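Local coordinates for NanU sialic acid binding protein (PDB 4L7T) that binds sialic acid with high affinity and, as a SusD-family protein, probably captures it at the outer membrane of Bacteroides fragilis, at residues S51-L56 against N95-Y100. Numbering follows the deposited sequence.
Sequences SFNFFL and NFAGMY
Asn53 and Ala97 join helix 51-58 to a left-handed turn that leads into helix 99-115, within the largely helical SusD-family fold. The bond across is a side chain-to-backbone one: Asn53 ND2 donates to Ala97 O at 3.1 Å. Its donor stands above the carbonyl plane, with a C=O...donor angle of 98° and a bent N-H...O angle of 144°, so the amide comes over the carbonyl rather than onto a lone pair. Ala97 O also lies tilted from the Asn53 amide plane. The same side chain packs on the alanine methyl, with Asn53 CB 3.6 Å from Ala97 CB, and so pairs its polar bond with apolar contact. The CB of Asn53 already points toward the turn, and with CG anti to the carbonyl carbon (chi1 -75°) ND2 comes to Ala97 O.

One residue further on, Phe54 turns its ring edge toward the methyl end of Met99, whose chain is extended beyond CG. Met99 CE lies near the ring plane, by Phe54 CE1 and CD1, though its modelled spacing is too short to be trusted. Helix 121-146 backs this apolar side: His141 stacks on the Phe54 ring, Tyr137 meets it edge-to-face, and Leu138 touches both Phe54 and Met99.

The accepting carbonyl belongs to a run, Asn95 to Gly98, in which every phi is positive, winding the backbone in the left-handed sense before Met99 returns to right-handed helical angles. Phe96 points away from helix 51-58 and meets Trp146 edge-to-face. Two backbone bonds close the turn: Gly98 N to Asn95 O at 2.9 Å, and Met99 N to Phe96 O at 3.1 Å.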
ATOM      1  N   SER A  51      -5.734  -6.760   3.623  1.00 16.23           N
ATOM      2  CA  SER A  51      -4.784  -6.301   2.596  1.00 16.70           C
ATOM      3  C   SER A  51      -5.416  -5.702   1.320  1.00 15.75           C
ATOM      4  O   SER A  51      -4.924  -4.716   0.802  1.00 14.25           O
ATOM      5  CB  SER A  51      -3.715  -7.327   2.280  1.00 15.96           C
ATOM      6  OG  SER A  51      -4.257  -8.498   1.682  1.00 19.88           O
ATOM      7  N   PHE A  52      -6.521  -6.264   0.856  1.00 14.18           N
ATOM      8  CA  PHE A  52      -7.218  -5.648  -0.316  1.00 14.75           C
ATOM      9  C   PHE A  52      -7.649  -4.253   0.106  1.00 15.10           C
ATOM     10  O   PHE A  52      -7.539  -3.332  -0.700  1.00 15.43           O
ATOM     11  CB  PHE A  52      -8.467  -6.471  -0.590  1.00 15.05           C
ATOM     12  CG  PHE A  52      -9.278  -5.972  -1.790  1.00 14.04           C
ATOM     13  CD1 PHE A  52      -8.668  -5.629  -2.997  1.00 15.43           C
ATOM     14  CD2 PHE A  52     -10.677  -5.889  -1.657  1.00 15.86           C
ATOM     15  CE1 PHE A  52      -9.427  -5.112  -4.070  1.00 15.62           C
ATOM     16  CE2 PHE A  52     -11.431  -5.386  -2.707  1.00 19.29           C
ATOM     17  CZ  PHE A  52     -10.808  -5.070  -3.930  1.00 16.30           C
ATOM     18  N   ASN A  53      -8.171  -4.101   1.322  1.00 15.36           N
ATOM     19  CA  ASN A  53      -8.629  -2.785   1.867  1.00 15.96           C
ATOM     20  C   ASN A  53      -7.487  -1.771   2.012  1.00 15.97           C
ATOM     21  O   ASN A  53      -7.663  -0.592   1.673  1.00 17.16           O
ATOM     22  CB  ASN A  53      -9.411  -2.913   3.148  1.00 15.47           C
ATOM     23  CG  ASN A  53     -10.829  -3.443   2.883  1.00 18.46           C
ATOM     24  OD1 ASN A  53     -11.386  -3.210   1.815  1.00 19.96           O
ATOM     25  ND2 ASN A  53     -11.397  -4.125   3.853  1.00 20.81           N
ATOM     26  N   PHE A  54      -6.296  -2.241   2.426  1.00 15.29           N
ATOM     27  CA  PHE A  54      -5.105  -1.343   2.404  1.00 14.52           C
ATOM     28  C   PHE A  54      -4.910  -0.768   0.994  1.00 13.23           C
ATOM     29  O   PHE A  54      -4.661   0.406   0.876  1.00 14.66           O
ATOM     30  CB  PHE A  54      -3.813  -2.071   2.863  1.00 13.95           C
ATOM     31  CG  PHE A  54      -3.875  -2.620   4.324  1.00 14.93           C
ATOM     32  CD1 PHE A  54      -4.663  -2.025   5.286  1.00 17.43           C
ATOM     33  CD2 PHE A  54      -3.102  -3.698   4.675  1.00 18.06           C
ATOM     34  CE1 PHE A  54      -4.688  -2.520   6.620  1.00 23.42           C
ATOM     35  CE2 PHE A  54      -3.176  -4.204   6.018  1.00 11.24           C
ATOM     36  CZ  PHE A  54      -3.920  -3.603   6.944  1.00 16.43           C
ATOM     37  N   PHE A  55      -4.986  -1.559  -0.086  1.00 12.40           N
ATOM     38  CA  PHE A  55      -4.837  -1.052  -1.406  1.00 11.89           C
ATOM     39  C   PHE A  55      -5.965  -0.078  -1.746  1.00 13.31           C
ATOM     40  O   PHE A  55      -5.719   1.022  -2.293  1.00 11.94           O
ATOM     41  CB  PHE A  55      -4.913  -2.233  -2.384  1.00 10.46           C
ATOM     42  CG  PHE A  55      -5.007  -1.847  -3.813  1.00 11.32           C
ATOM     43  CD1 PHE A  55      -3.943  -1.208  -4.478  1.00 12.32           C
ATOM     44  CD2 PHE A  55      -6.238  -1.975  -4.460  1.00 12.53           C
ATOM     45  CE1 PHE A  55      -4.135  -0.791  -5.756  1.00 12.15           C
ATOM     46  CE2 PHE A  55      -6.405  -1.608  -5.780  1.00 15.13           C
ATOM     47  CZ  PHE A  55      -5.392  -1.015  -6.436  1.00 13.48           C
ATOM     48  N   LEU A  56      -7.208  -0.488  -1.423  1.00 13.19           N
ATOM     49  CA  LEU A  56      -8.362   0.394  -1.803  1.00 11.64           C
ATOM     50  C   LEU A  56      -8.293   1.723  -1.064  1.00 12.23           C
ATOM     51  O   LEU A  56      -8.655   2.758  -1.642  1.00 12.55           O
ATOM     52  CB  LEU A  56      -9.721  -0.295  -1.438  1.00 11.65           C
ATOM     53  CG  LEU A  56     -10.108  -1.515  -2.258  1.00 12.13           C
ATOM     54  CD1 LEU A  56     -11.513  -1.981  -1.825  1.00 16.83           C
ATOM     55  CD2 LEU A  56     -10.064  -1.280  -3.804  1.00 15.12           C
ATOM     56  N   ASN A  95     -17.594  -1.158   7.217  1.00 20.32           N
ATOM     57  CA  ASN A  95     -17.208  -1.664   8.547  1.00 21.51           C
ATOM     58  C   ASN A  95     -15.713  -1.327   8.866  1.00 21.72           C
ATOM     59  O   ASN A  95     -15.002  -2.185   9.366  1.00 21.85           O
ATOM     60  CB  ASN A  95     -17.462  -3.214   8.625  1.00 22.32           C
ATOM     61  CG  ASN A  95     -18.885  -3.632   8.090  1.00 29.96           C
ATOM     62  OD1 ASN A  95     -19.057  -4.663   7.393  1.00 35.42           O
ATOM     63  ND2 ASN A  95     -19.897  -2.845   8.479  1.00 32.69           N
ATOM     64  N   PHE A  96     -15.279  -0.093   8.587  1.00 18.46           N
ATOM     65  CA  PHE A  96     -13.918   0.360   8.893  1.00 19.66           C
ATOM     66  C   PHE A  96     -12.896  -0.599   8.366  1.00 18.62           C
ATOM     67  O   PHE A  96     -11.863  -0.813   9.040  1.00 17.53           O
ATOM     68  CB  PHE A  96     -13.731   0.675  10.400  1.00 18.51           C
ATOM     69  CG  PHE A  96     -14.661   1.750  10.903  1.00 19.98           C
ATOM     70  CD1 PHE A  96     -14.434   3.115  10.598  1.00 18.09           C
ATOM     71  CD2 PHE A  96     -15.824   1.400  11.620  1.00 18.94           C
ATOM     72  CE1 PHE A  96     -15.288   4.100  10.985  1.00 23.32           C
ATOM     73  CE2 PHE A  96     -16.722   2.416  11.971  1.00 19.95           C
ATOM     74  CZ  PHE A  96     -16.439   3.751  11.693  1.00 21.72           C
ATOM     75  N   ALA A  97     -13.173  -1.190   7.184  1.00 18.03           N
ATOM     76  CA  ALA A  97     -12.273  -2.028   6.399  1.00 18.47           C
ATOM     77  C   ALA A  97     -11.955  -3.333   7.170  1.00 19.64           C
ATOM     78  O   ALA A  97     -10.960  -3.963   6.892  1.00 19.11           O
ATOM     79  CB  ALA A  97     -10.913  -1.250   6.026  1.00 18.22           C
ATOM     80  N   GLY A  98     -12.778  -3.664   8.192  1.00 18.45           N
ATOM     81  CA  GLY A  98     -12.543  -4.924   8.919  1.00 18.66           C
ATOM     82  C   GLY A  98     -11.424  -4.765   9.934  1.00 20.31           C
ATOM     83  O   GLY A  98     -10.993  -5.779  10.522  1.00 20.57           O
ATOM     84  N   MET A  99     -10.965  -3.553  10.180  1.00 18.72           N
ATOM     85  CA  MET A  99      -9.749  -3.347  11.021  1.00 19.29           C
ATOM     86  C   MET A  99      -9.940  -3.628  12.514  1.00 19.91           C
ATOM     87  O   MET A  99      -9.010  -4.105  13.160  1.00 19.07           O
ATOM     88  CB  MET A  99      -9.102  -1.990  10.791  1.00 18.02           C
ATOM     89  CG  MET A  99      -8.530  -1.926   9.404  1.00 19.04           C
ATOM     90  SD  MET A  99      -7.550  -0.445   9.107  1.00 19.63           S
ATOM     91  CE  MET A  99      -7.184  -0.874   7.447  1.00 22.28           C
ATOM     92  N   TYR A 100     -11.153  -3.425  13.014  1.00 18.99           N
ATOM     93  CA  TYR A 100     -11.383  -3.539  14.469  1.00 20.62           C
ATOM     94  C   TYR A 100     -11.280  -4.969  14.963  1.00 21.41           C
ATOM     95  O   TYR A 100     -10.920  -5.168  16.118  1.00 22.08           O
ATOM     96  CB  TYR A 100     -12.691  -2.832  14.891  1.00 20.35           C
ATOM     97  CG  TYR A 100     -12.542  -1.351  15.017  1.00 17.02           C
ATOM     98  CD1 TYR A 100     -11.803  -0.746  16.037  1.00 18.97           C
ATOM     99  CD2 TYR A 100     -13.110  -0.482  14.030  1.00 18.44           C
ATOM    100  CE1 TYR A 100     -11.675   0.607  16.110  1.00 20.07           C
ATOM    101  CE2 TYR A 100     -12.961   0.866  14.084  1.00 17.76           C
ATOM    102  CZ  TYR A 100     -12.264   1.440  15.109  1.00 19.41           C
ATOM    103  OH  TYR A 100     -12.115   2.804  15.283  1.00 20.04           O
TER